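VgrG protein (Vibrio cholerae, PDB 4DTH) carries an actin cross-linking toxin domain that binds ATP and magnesium and probably joins G-actin monomers covalently to one another. Local coordinates at residues A[23-28]-A[357-362]; A[27-32]-A[109-114]; A[193-198]-A[350-355]. One frame throughout, in Å; residues are numbered along the deposited sequence.

Interaction 1 of 3, residues A[23-28]-A[357-362]; sequences SSIGIE and NELQSY. With MG (magnesium ion), chain E; ATP (adenosine-5'-triphosphate), chain B.
Strand 24-30 forms one wall of the ATP pocket, and on the face turned from the nucleotide Ile25 and Ile27 pack against Leu359 and Tyr362 in the loop that follows strand 343-352. The meeting is mostly apolar, with no hydrogen bond between the two segments. Its centre is a CH-pi contact: the terminal methyl CD1 of Ile25 lies over one face of the Tyr362 ring, 3.8 Å from the centroid and 15° off the ring normal. With CG1 of Ile25 anti to the backbone N (chi1 -172°), the longer branch extends across the loop, while its CG2 methyl meets the CD1-CE1 side of the same ring. Ile25 CD1 also brushes Leu359 CD2 at 4.3 Å, touching both the leucine and the tyrosine. The phenol end is secured separately, since Tyr362 OH is hydrogen-bonded to the backbone O of Met98. The other face of the strand is given to the ligand. Ser24 OG donates a 2.6 Å hydrogen bond to N1 of the adenine. Gly26, having no side chain, lets the ribose come close, with its CA 3.1 Å from ATP O2'. Farther along, Glu28 OE2 binds a magnesium ion at 2.6 Å, and the residue serves two magnesium sites, one with Glu90 and one with Gln174 and Glu351. The strand therefore separates a polar nucleotide and metal face from an apolar one, and the loop covers part of the latter. Neighbouring strands hold it by backbone hydrogen bonds, Ile25 with Cys96 and Gly26 with Thr176. Beyond the ring, Ile27 reaches the loop backbone instead, where its CD1 methyl rests 3.7 Å from Tyr362 O.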
loop_
_atom_site.group_PDB
_atom_site.type_symbol
_atom_site.label_atom_id
_atom_site.label_comp_id
_atom_site.label_asym_id
_atom_site.label_seq_id
_atom_site.Cartn_x
_atom_site.Cartn_y
_atom_site.Cartn_z
ATOM N N SER A 23 -8.906 -1.238 -14.124
ATOM C CA SER A 23 -7.893 -0.771 -13.182
ATOM C C SER A 23 -8.476 0.072 -12.062
ATOM O O SER A 23 -9.449 0.802 -12.277
ATOM C CB SER A 23 -6.760 -0.039 -13.887
ATOM O OG SER A 23 -7.240 1.106 -14.568
ATOM N N SER A 24 -7.897 -0.063 -10.858
ATOM C CA SER A 24 -8.360 0.653 -9.672
ATOM C C SER A 24 -7.252 1.466 -9.015
ATOM O O SER A 24 -6.065 1.199 -9.235
ATOM C CB SER A 24 -8.946 -0.331 -8.669
ATOM O OG SER A 24 -7.989 -1.341 -8.399
ATOM N N ILE A 25 -7.644 2.456 -8.193
ATOM C CA ILE A 25 -6.682 3.292 -7.499
ATOM C C ILE A 25 -7.145 3.603 -6.084
ATOM O O ILE A 25 -8.327 3.861 -5.858
ATOM C CB ILE A 25 -6.321 4.577 -8.310
ATOM C CG1 ILE A 25 -5.153 5.367 -7.671
ATOM C CG2 ILE A 25 -7.548 5.473 -8.566
ATOM C CD1 ILE A 25 -4.305 6.165 -8.626
ATOM N N GLY A 26 -6.189 3.575 -5.171
ATOM C CA GLY A 26 -6.361 3.951 -3.777
ATOM C C GLY A 26 -5.284 4.943 -3.406
ATOM O O GLY A 26 -4.236 4.993 -4.059
ATOM N N ILE A 27 -5.543 5.776 -2.392
ATOM C CA ILE A 27 -4.572 6.785 -1.963
ATOM C C ILE A 27 -4.385 6.741 -0.446
ATOM O O ILE A 27 -5.303 6.362 0.282
ATOM C CB ILE A 27 -4.884 8.229 -2.472
ATOM C CG1 ILE A 27 -6.232 8.763 -1.899
ATOM C CG2 ILE A 27 -4.828 8.325 -4.019
ATOM C CD1 ILE A 27 -6.503 10.291 -2.100
ATOM N N GLU A 28 -3.188 7.118 0.008
ATOM C CA GLU A 28 -2.804 7.197 1.418
ATOM C C GLU A 28 -2.304 8.595 1.628
ATOM O O GLU A 28 -1.516 9.102 0.823
ATOM C CB GLU A 28 -1.723 6.173 1.768
ATOM C CG GLU A 28 -2.221 4.743 1.742
ATOM C CD GLU A 28 -1.109 3.713 1.748
ATOM O OE1 GLU A 28 -0.304 3.687 0.789
ATOM O OE2 GLU A 28 -1.042 2.932 2.721
ATOM N N ASN A 357 4.263 12.267 -11.454
ATOM C CA ASN A 357 3.505 13.327 -12.133
ATOM C C ASN A 357 2.201 12.819 -12.756
ATOM O O ASN A 357 1.170 13.482 -12.628
ATOM C CB ASN A 357 4.367 14.030 -13.187
ATOM C CG ASN A 357 5.589 14.728 -12.638
ATOM O OD1 ASN A 357 6.710 14.531 -13.118
ATOM N ND2 ASN A 357 5.407 15.562 -11.624
ATOM N N GLU A 358 2.237 11.616 -13.370
ATOM C CA GLU A 358 1.090 10.958 -14.011
ATOM C C GLU A 358 -0.098 10.704 -13.055
ATOM O O GLU A 358 -1.237 10.608 -13.510
ATOM C CB GLU A 358 1.516 9.625 -14.655
ATOM C CG GLU A 358 2.517 9.765 -15.792
ATOM C CD GLU A 358 3.979 9.624 -15.413
ATOM O OE1 GLU A 358 4.360 10.015 -14.286
ATOM O OE2 GLU A 358 4.758 9.150 -16.272
ATOM N N LEU A 359 0.170 10.574 -11.747
ATOM C CA LEU A 359 -0.873 10.269 -10.768
ATOM C C LEU A 359 -1.179 11.394 -9.784
ATOM O O LEU A 359 -2.035 11.207 -8.913
ATOM C CB LEU A 359 -0.556 8.960 -10.010
ATOM C CG LEU A 359 -0.340 7.680 -10.840
ATOM C CD1 LEU A 359 0.006 6.536 -9.937
ATOM C CD2 LEU A 359 -1.568 7.317 -11.674
ATOM N N GLN A 360 -0.503 12.555 -9.910
ATOM C CA GLN A 360 -0.731 13.687 -8.996
ATOM C C GLN A 360 -2.172 14.181 -8.923
ATOM O O GLN A 360 -2.598 14.633 -7.855
ATOM C CB GLN A 360 0.204 14.859 -9.281
ATOM C CG GLN A 360 1.611 14.622 -8.753
ATOM C CD GLN A 360 1.766 14.787 -7.237
ATOM O OE1 GLN A 360 0.855 15.183 -6.496
ATOM N NE2 GLN A 360 2.963 14.502 -6.769
ATOM N N SER A 361 -2.912 14.079 -10.067
ATOM C CA SER A 361 -4.302 14.524 -10.152
ATOM C C SER A 361 -5.241 13.721 -9.223
ATOM O O SER A 361 -6.344 14.186 -8.931
ATOM C CB SER A 361 -4.792 14.476 -11.596
ATOM O OG SER A 361 -4.782 13.144 -12.085
ATOM N N TYR A 362 -4.808 12.527 -8.753
ATOM C CA TYR A 362 -5.607 11.673 -7.863
ATOM C C TYR A 362 -5.463 12.093 -6.392
ATOM O O TYR A 362 -6.204 11.608 -5.539
ATOM C CB TYR A 362 -5.173 10.200 -8.018
ATOM C CG TYR A 362 -5.522 9.609 -9.371
ATOM C CD1 TYR A 362 -6.759 9.010 -9.594
ATOM C CD2 TYR A 362 -4.612 9.641 -10.424
ATOM C CE1 TYR A 362 -7.091 8.475 -10.838
ATOM C CE2 TYR A 362 -4.929 9.098 -11.674
ATOM C CZ TYR A 362 -6.171 8.514 -11.873
ATOM O OH TYR A 362 -6.502 7.984 -13.095
HETATM MG MG MG E . -2.067 2.638 5.054
HETATM P PG ATP B . 1.569 -1.779 4.179
HETATM O O1G ATP B . 2.276 -1.139 3.026
HETATM O O2G ATP B . 1.642 -3.277 4.092
HETATM O O3G ATP B . 2.138 -1.351 5.502
HETATM P PB ATP B . -1.229 -1.576 4.833
HETATM O O1B ATP B . -1.337 -3.010 5.172
HETATM O O2B ATP B . -1.230 -0.778 6.114
HETATM O O3B ATP B . 0.036 -1.323 4.087
HETATM P PA ATP B . -3.167 -1.791 2.782
HETATM O O1A ATP B . -2.529 -3.096 2.509
HETATM O O2A ATP B . -4.621 -2.061 3.180
HETATM O O3A ATP B . -2.466 -1.128 3.916
HETATM O "O5'" ATP B . -3.079 -0.888 1.458
HETATM C "C5'" ATP B . -3.878 0.307 1.457
HETATM C "C4'" ATP B . -3.849 1.012 0.127
HETATM O "O4'" ATP B . -4.267 0.102 -0.931
HETATM C "C3'" ATP B . -4.813 2.197 0.042
HETATM O "O3'" ATP B . -4.306 3.256 -0.766
HETATM C "C2'" ATP B . -6.047 1.553 -0.575
HETATM O "O2'" ATP B . -6.970 2.480 -1.122
HETATM C "C1'" ATP B . -5.372 0.678 -1.612
HETATM N N9 ATP B . -6.191 -0.383 -2.204
HETATM C C8 ATP B . -6.825 -1.403 -1.549
HETATM N N7 ATP B . -7.479 -2.213 -2.347
HETATM C C5 ATP B . -7.263 -1.687 -3.613
HETATM C C6 ATP B . -7.672 -2.088 -4.901
HETATM N N6 ATP B . -8.427 -3.167 -5.144
HETATM N N1 ATP B . -7.258 -1.342 -5.950
HETATM C C2 ATP B . -6.489 -0.273 -5.724
HETATM N N3 ATP B . -6.040 0.199 -4.564
HETATM C C4 ATP B . -6.465 -0.553 -3.533
#

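Interaction 2 of 3, residues A[27-32]-A[109-114]; sequences IENELA and QAMLWL. With MG (magnesium ion), chain E; ATP (adenosine-5'-triphosphate), chain B; SO4 (sulfate ion), chain H.
Met111 reaches from helix 101-124 to strand 24-30 and runs alongside both Ile27 and Asn29, its direction opposed to theirs, so that the three side chains interleave as they leave their backbones. Its chain is fully stretched beyond CG (chi2 -171°, chi3 -179°), which carries the thioether from the helix to the strand. At its end the methyl CE lies 3.8 Å from Ile27 CD1, and the sulfur SD is equally near that methyl, also at 3.8 Å. The sulfur then passes Asn29, whose CB is 4.1 Å from Met111 SD. The side of the strand facing the helix thus carries Ile27 and the polar Asn29, while Glu28 between them points the other way, toward the magnesium and the nucleotide. Trp113, farther round the helix, faces elsewhere: its NE1 donates a nearly straight 2.9 Å hydrogen bond (170°) to O4 of a sulfate ion, probably from the crystallisation liquor, which sits at the edge of the indole near its plane. His117 and Glu136 also bind that sulfate. Around the central contact, Met111 and Leu114 both press on Phe58 of strand 56-68 and on Leu91 of strand 85-97, and Leu114 continues onto Ile142 of strand 140-144, so that helix 101-124 lies across several strands, strand 24-30 among them.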
loop_
_atom_site.group_PDB
_atom_site.type_symbol
_atom_site.label_atom_id
_atom_site.label_comp_id
_atom_site.label_asym_id
_atom_site.label_seq_id
_atom_site.Cartn_x
_atom_site.Cartn_y
_atom_site.Cartn_z
ATOM N N ILE A 27 -5.543 5.776 -2.392
ATOM C CA ILE A 27 -4.572 6.785 -1.963
ATOM C C ILE A 27 -4.385 6.741 -0.446
ATOM O O ILE A 27 -5.303 6.362 0.282
ATOM C CB ILE A 27 -4.884 8.229 -2.472
ATOM C CG1 ILE A 27 -6.232 8.763 -1.899
ATOM C CG2 ILE A 27 -4.828 8.325 -4.019
ATOM C CD1 ILE A 27 -6.503 10.291 -2.100
ATOM N N GLU A 28 -3.188 7.118 0.008
ATOM C CA GLU A 28 -2.804 7.197 1.418
ATOM C C GLU A 28 -2.304 8.595 1.628
ATOM O O GLU A 28 -1.516 9.102 0.823
ATOM C CB GLU A 28 -1.723 6.173 1.768
ATOM C CG GLU A 28 -2.221 4.743 1.742
ATOM C CD GLU A 28 -1.109 3.713 1.748
ATOM O OE1 GLU A 28 -0.304 3.687 0.789
ATOM O OE2 GLU A 28 -1.042 2.932 2.721
ATOM N N ASN A 29 -2.798 9.252 2.671
ATOM C CA ASN A 29 -2.518 10.656 2.883
ATOM C C ASN A 29 -2.297 10.968 4.363
ATOM O O ASN A 29 -3.263 11.082 5.128
ATOM C CB ASN A 29 -3.745 11.404 2.333
ATOM C CG ASN A 29 -3.685 12.897 2.293
ATOM O OD1 ASN A 29 -4.727 13.564 2.320
ATOM N ND2 ASN A 29 -2.503 13.440 2.160
ATOM N N GLU A 30 -1.017 11.096 4.757
ATOM C CA GLU A 30 -0.657 11.391 6.145
ATOM C C GLU A 30 -0.839 12.883 6.410
ATOM O O GLU A 30 -0.376 13.715 5.637
ATOM C CB GLU A 30 0.774 10.931 6.449
ATOM C CG GLU A 30 1.124 10.886 7.927
ATOM C CD GLU A 30 2.580 10.562 8.213
ATOM O OE1 GLU A 30 2.887 10.238 9.380
ATOM O OE2 GLU A 30 3.409 10.617 7.277
ATOM N N LEU A 31 -1.548 13.216 7.476
ATOM C CA LEU A 31 -1.822 14.613 7.810
ATOM C C LEU A 31 -0.737 15.221 8.687
ATOM O O LEU A 31 -0.119 14.521 9.492
ATOM C CB LEU A 31 -3.179 14.738 8.521
ATOM C CG LEU A 31 -4.422 14.202 7.806
ATOM C CD1 LEU A 31 -5.635 14.413 8.645
ATOM C CD2 LEU A 31 -4.625 14.847 6.417
ATOM N N ALA A 32 -0.511 16.537 8.531
ATOM C CA ALA A 32 0.407 17.293 9.382
ATOM C C ALA A 32 -0.416 18.259 10.219
ATOM O O ALA A 32 -1.462 18.740 9.767
ATOM C CB ALA A 32 1.412 18.067 8.540
ATOM N N GLN A 109 -11.982 16.002 -2.357
ATOM C CA GLN A 109 -12.801 17.030 -1.712
ATOM C C GLN A 109 -13.155 16.668 -0.268
ATOM O O GLN A 109 -13.083 17.536 0.620
ATOM C CB GLN A 109 -14.047 17.334 -2.560
ATOM C CG GLN A 109 -13.681 18.119 -3.823
ATOM C CD GLN A 109 -14.813 18.213 -4.812
ATOM O OE1 GLN A 109 -15.113 17.267 -5.546
ATOM N NE2 GLN A 109 -15.421 19.383 -4.902
ATOM N N ALA A 110 -13.510 15.380 -0.024
ATOM C CA ALA A 110 -13.855 14.904 1.324
ATOM C C ALA A 110 -12.645 14.970 2.259
ATOM O O ALA A 110 -12.794 15.325 3.426
ATOM C CB ALA A 110 -14.396 13.486 1.259
ATOM N N MET A 111 -11.442 14.660 1.739
ATOM C CA MET A 111 -10.219 14.744 2.544
ATOM C C MET A 111 -9.891 16.185 2.893
ATOM O O MET A 111 -9.543 16.462 4.045
ATOM C CB MET A 111 -9.051 14.083 1.821
ATOM C CG MET A 111 -9.135 12.576 1.855
ATOM S SD MET A 111 -7.632 11.827 1.224
ATOM C CE MET A 111 -8.066 10.080 1.381
ATOM N N LEU A 112 -10.035 17.104 1.921
ATOM C CA LEU A 112 -9.783 18.530 2.158
ATOM C C LEU A 112 -10.795 19.093 3.142
ATOM O O LEU A 112 -10.409 19.854 4.033
ATOM C CB LEU A 112 -9.759 19.343 0.860
ATOM C CG LEU A 112 -8.561 19.081 -0.058
ATOM C CD1 LEU A 112 -8.850 19.573 -1.463
ATOM C CD2 LEU A 112 -7.269 19.698 0.504
ATOM N N TRP A 113 -12.064 18.658 3.041
ATOM C CA TRP A 113 -13.109 19.079 3.980
ATOM C C TRP A 113 -12.730 18.604 5.390
ATOM O O TRP A 113 -12.828 19.383 6.342
ATOM C CB TRP A 113 -14.507 18.531 3.600
ATOM C CG TRP A 113 -15.468 18.640 4.759
ATOM C CD1 TRP A 113 -16.031 19.785 5.241
ATOM C CD2 TRP A 113 -15.793 17.606 5.702
ATOM N NE1 TRP A 113 -16.716 19.523 6.406
ATOM C CE2 TRP A 113 -16.579 18.197 6.717
ATOM C CE3 TRP A 113 -15.495 16.235 5.788
ATOM C CZ2 TRP A 113 -17.088 17.462 7.790
ATOM C CZ3 TRP A 113 -16.004 15.507 6.851
ATOM C CH2 TRP A 113 -16.813 16.116 7.823
ATOM N N LEU A 114 -12.351 17.317 5.531
ATOM C CA LEU A 114 -11.997 16.781 6.848
ATOM C C LEU A 114 -10.820 17.524 7.478
ATOM O O LEU A 114 -10.858 17.797 8.678
ATOM C CB LEU A 114 -11.774 15.255 6.836
ATOM C CG LEU A 114 -11.515 14.640 8.222
ATOM C CD1 LEU A 114 -12.724 14.779 9.138
ATOM C CD2 LEU A 114 -11.097 13.194 8.110
HETATM MG MG MG E . -2.067 2.638 5.054
HETATM P PG ATP B . 1.569 -1.779 4.179
HETATM O O1G ATP B . 2.276 -1.139 3.026
HETATM O O2G ATP B . 1.642 -3.277 4.092
HETATM O O3G ATP B . 2.138 -1.351 5.502
HETATM P PB ATP B . -1.229 -1.576 4.833
HETATM O O1B ATP B . -1.337 -3.010 5.172
HETATM O O2B ATP B . -1.230 -0.778 6.114
HETATM O O3B ATP B . 0.036 -1.323 4.087
HETATM P PA ATP B . -3.167 -1.791 2.782
HETATM O O1A ATP B . -2.529 -3.096 2.509
HETATM O O2A ATP B . -4.621 -2.061 3.180
HETATM O O3A ATP B . -2.466 -1.128 3.916
HETATM O "O5'" ATP B . -3.079 -0.888 1.458
HETATM C "C5'" ATP B . -3.878 0.307 1.457
HETATM C "C4'" ATP B . -3.849 1.012 0.127
HETATM O "O4'" ATP B . -4.267 0.102 -0.931
HETATM C "C3'" ATP B . -4.813 2.197 0.042
HETATM O "O3'" ATP B . -4.306 3.256 -0.766
HETATM C "C2'" ATP B . -6.047 1.553 -0.575
HETATM O "O2'" ATP B . -6.970 2.480 -1.122
HETATM C "C1'" ATP B . -5.372 0.678 -1.612
HETATM N N9 ATP B . -6.191 -0.383 -2.204
HETATM C C8 ATP B . -6.825 -1.403 -1.549
HETATM N N7 ATP B . -7.479 -2.213 -2.347
HETATM C C5 ATP B . -7.263 -1.687 -3.613
HETATM C C6 ATP B . -7.672 -2.088 -4.901
HETATM N N6 ATP B . -8.427 -3.167 -5.144
HETATM N N1 ATP B . -7.258 -1.342 -5.950
HETATM C C2 ATP B . -6.489 -0.273 -5.724
HETATM N N3 ATP B . -6.040 0.199 -4.564
HETATM C C4 ATP B . -6.465 -0.553 -3.533
HETATM S S SO4 H . -18.223 21.279 9.291
HETATM O O1 SO4 H . -18.615 22.548 9.898
HETATM O O2 SO4 H . -16.777 21.045 9.501
HETATM O O3 SO4 H . -18.971 20.199 9.928
HETATM O O4 SO4 H . -18.505 21.326 7.840
#

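Interaction 3 of 3, residues A[193-198]-A[350-355]; sequences RLLESA and FEFRTV. With SO4 (sulfate ion), chain F.
Leu195 and Leu194 of helix 190-196 press their methyls onto Phe350 and Phe352, and here the packing is close. Leu195 CD2 fits between the two phenylalanines, 3.6 Å from Phe350 CB and 3.7 Å from Phe352 CZ, meeting both rings at a slant. Its other methyl, CD1, spreads along the CD2-CE2 side of Phe350. The chi1 of 180° turns Leu194 CG opposite its N and brings CD2 to 3.6 Å from Phe352 CZ, so both leucines meet Phe352 at its CZ atom. Phe350 and Phe352 lie on the helix-facing side of strand 343-352, which pairs with strands 173-180 and 277-279, while Glu351 between them faces the other way, into the ATP pocket and a magnesium site. That polar side is held by charge and hydrogen bonds rather than by packing. Arg353, bent at chi2 and chi3, forms a salt bridge in which NH1 meets Glu351 OE2 at 2.8 Å on its syn side, 33° out of the carboxylate plane. Its NH1 and NH2 also grip a sulfate ion, probably from the crystallisation liquor. Toward solvent, beyond partly exposed Leu194, the exposed Ser197 donates a 2.6 Å hydrogen bond from OG to Leu194 O, which also accepts one from Ser197 N.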
loop_
_atom_site.group_PDB
_atom_site.type_symbol
_atom_site.label_atom_id
_atom_site.label_comp_id
_atom_site.label_asym_id
_atom_site.label_seq_id
_atom_site.Cartn_x
_atom_site.Cartn_y
_atom_site.Cartn_z
ATOM N N ARG A 193 1.585 0.691 -18.748
ATOM C CA ARG A 193 2.862 1.232 -19.225
ATOM C C ARG A 193 3.607 1.953 -18.104
ATOM O O ARG A 193 4.828 1.816 -18.001
ATOM C CB ARG A 193 2.655 2.136 -20.446
ATOM C CG ARG A 193 2.144 1.342 -21.641
ATOM C CD ARG A 193 2.211 2.114 -22.938
ATOM N NE ARG A 193 1.236 3.209 -22.990
ATOM C CZ ARG A 193 -0.019 3.092 -23.405
ATOM N NH1 ARG A 193 -0.487 1.918 -23.804
ATOM N NH2 ARG A 193 -0.819 4.150 -23.419
ATOM N N LEU A 194 2.854 2.672 -17.226
ATOM C CA LEU A 194 3.434 3.348 -16.070
ATOM C C LEU A 194 4.052 2.292 -15.117
ATOM O O LEU A 194 5.181 2.463 -14.654
ATOM C CB LEU A 194 2.354 4.182 -15.342
ATOM C CG LEU A 194 2.802 4.946 -14.101
ATOM C CD1 LEU A 194 3.820 6.034 -14.451
ATOM C CD2 LEU A 194 1.605 5.553 -13.376
ATOM N N LEU A 195 3.315 1.192 -14.858
ATOM C CA LEU A 195 3.787 0.111 -13.977
ATOM C C LEU A 195 4.984 -0.618 -14.564
ATOM O O LEU A 195 5.919 -0.949 -13.832
ATOM C CB LEU A 195 2.662 -0.886 -13.675
ATOM C CG LEU A 195 1.508 -0.360 -12.814
ATOM C CD1 LEU A 195 0.384 -1.333 -12.817
ATOM C CD2 LEU A 195 1.963 -0.046 -11.384
ATOM N N GLU A 196 4.965 -0.851 -15.880
ATOM C CA GLU A 196 6.056 -1.524 -16.586
ATOM C C GLU A 196 7.336 -0.689 -16.625
ATOM O O GLU A 196 8.422 -1.235 -16.853
ATOM C CB GLU A 196 5.624 -1.934 -17.990
ATOM C CG GLU A 196 4.647 -3.097 -18.005
ATOM C CD GLU A 196 3.880 -3.212 -19.306
ATOM O OE1 GLU A 196 4.359 -2.674 -20.329
ATOM O OE2 GLU A 196 2.803 -3.845 -19.303
ATOM N N SER A 197 7.217 0.626 -16.368
ATOM C CA SER A 197 8.373 1.523 -16.310
ATOM C C SER A 197 9.140 1.391 -14.984
ATOM O O SER A 197 10.207 1.997 -14.850
ATOM C CB SER A 197 7.963 2.970 -16.578
ATOM O OG SER A 197 7.360 3.558 -15.437
ATOM N N ALA A 198 8.625 0.584 -14.015
ATOM C CA ALA A 198 9.308 0.354 -12.732
ATOM C C ALA A 198 10.745 -0.108 -13.038
ATOM O O ALA A 198 10.929 -0.927 -13.946
ATOM C CB ALA A 198 8.578 -0.702 -11.917
ATOM N N PHE A 350 0.107 -2.268 -6.802
ATOM C CA PHE A 350 1.421 -1.639 -6.707
ATOM C C PHE A 350 1.344 -0.311 -6.022
ATOM O O PHE A 350 0.501 0.518 -6.368
ATOM C CB PHE A 350 2.038 -1.473 -8.110
ATOM C CG PHE A 350 2.151 -2.780 -8.852
ATOM C CD1 PHE A 350 3.274 -3.589 -8.697
ATOM C CD2 PHE A 350 1.108 -3.237 -9.651
ATOM C CE1 PHE A 350 3.350 -4.831 -9.330
ATOM C CE2 PHE A 350 1.187 -4.477 -10.291
ATOM C CZ PHE A 350 2.303 -5.270 -10.117
ATOM N N GLU A 351 2.254 -0.092 -5.065
ATOM C CA GLU A 351 2.302 1.148 -4.309
ATOM C C GLU A 351 3.387 2.072 -4.847
ATOM O O GLU A 351 4.568 1.700 -4.881
ATOM C CB GLU A 351 2.544 0.830 -2.820
ATOM C CG GLU A 351 2.668 2.056 -1.932
ATOM C CD GLU A 351 2.984 1.752 -0.480
ATOM O OE1 GLU A 351 2.468 0.743 0.048
ATOM O OE2 GLU A 351 3.688 2.570 0.150
ATOM N N PHE A 352 2.990 3.288 -5.234
ATOM C CA PHE A 352 3.920 4.325 -5.678
ATOM C C PHE A 352 4.382 5.027 -4.404
ATOM O O PHE A 352 3.609 5.773 -3.794
ATOM C CB PHE A 352 3.229 5.298 -6.648
ATOM C CG PHE A 352 2.963 4.673 -7.996
ATOM C CD1 PHE A 352 1.859 3.847 -8.194
ATOM C CD2 PHE A 352 3.823 4.898 -9.066
ATOM C CE1 PHE A 352 1.620 3.258 -9.442
ATOM C CE2 PHE A 352 3.571 4.324 -10.319
ATOM C CZ PHE A 352 2.483 3.496 -10.492
ATOM N N ARG A 353 5.621 4.742 -3.976
ATOM C CA ARG A 353 6.225 5.286 -2.745
ATOM C C ARG A 353 6.256 6.811 -2.750
ATOM O O ARG A 353 6.035 7.445 -1.719
ATOM C CB ARG A 353 7.603 4.664 -2.487
ATOM C CG ARG A 353 7.540 3.130 -2.281
ATOM C CD ARG A 353 6.835 2.727 -0.982
ATOM N NE ARG A 353 7.629 3.099 0.195
ATOM C CZ ARG A 353 7.209 3.027 1.453
ATOM N NH1 ARG A 353 5.980 2.602 1.728
ATOM N NH2 ARG A 353 8.020 3.364 2.449
ATOM N N THR A 354 6.509 7.383 -3.933
ATOM C CA THR A 354 6.416 8.817 -4.220
ATOM C C THR A 354 5.401 8.882 -5.364
ATOM O O THR A 354 5.531 8.121 -6.336
ATOM C CB THR A 354 7.796 9.393 -4.617
ATOM O OG1 THR A 354 8.618 9.434 -3.455
ATOM C CG2 THR A 354 7.700 10.811 -5.190
ATOM N N VAL A 355 4.389 9.757 -5.250
ATOM C CA VAL A 355 3.373 9.867 -6.301
ATOM C C VAL A 355 4.024 10.500 -7.552
ATOM O O VAL A 355 4.541 11.618 -7.462
ATOM C CB VAL A 355 2.098 10.630 -5.853
ATOM C CG1 VAL A 355 1.078 10.699 -6.988
ATOM C CG2 VAL A 355 1.470 9.987 -4.614
HETATM S S SO4 F . 6.041 2.594 5.540
HETATM O O1 SO4 F . 5.470 3.246 6.723
HETATM O O2 SO4 F . 7.173 3.355 5.071
HETATM O O3 SO4 F . 6.426 1.242 5.897
HETATM O O4 SO4 F . 5.027 2.525 4.486
#

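In the fold
All three contacts are largely buried and join mainly apolar side chains without a hydrogen bond across them, though interaction 2 includes an asparagine. Interactions 1 and 2 start from the same strand, 24-30, and share Ile27, which meets a loop in one and a helix in the other; both lie behind the ATP site. Interaction 3 approaches that site from strand 343-352. It adjoins interaction 1, whose Leu359 touches both Phe352 and Leu194, whereas interactions 2 and 3, 21 Å apart between centres, come near each other only where Glu28 approaches Glu351. Aromatic rings dominate 1 and 3, a thioether 2; probable crystallisation sulfates bind at Trp113 and Arg353.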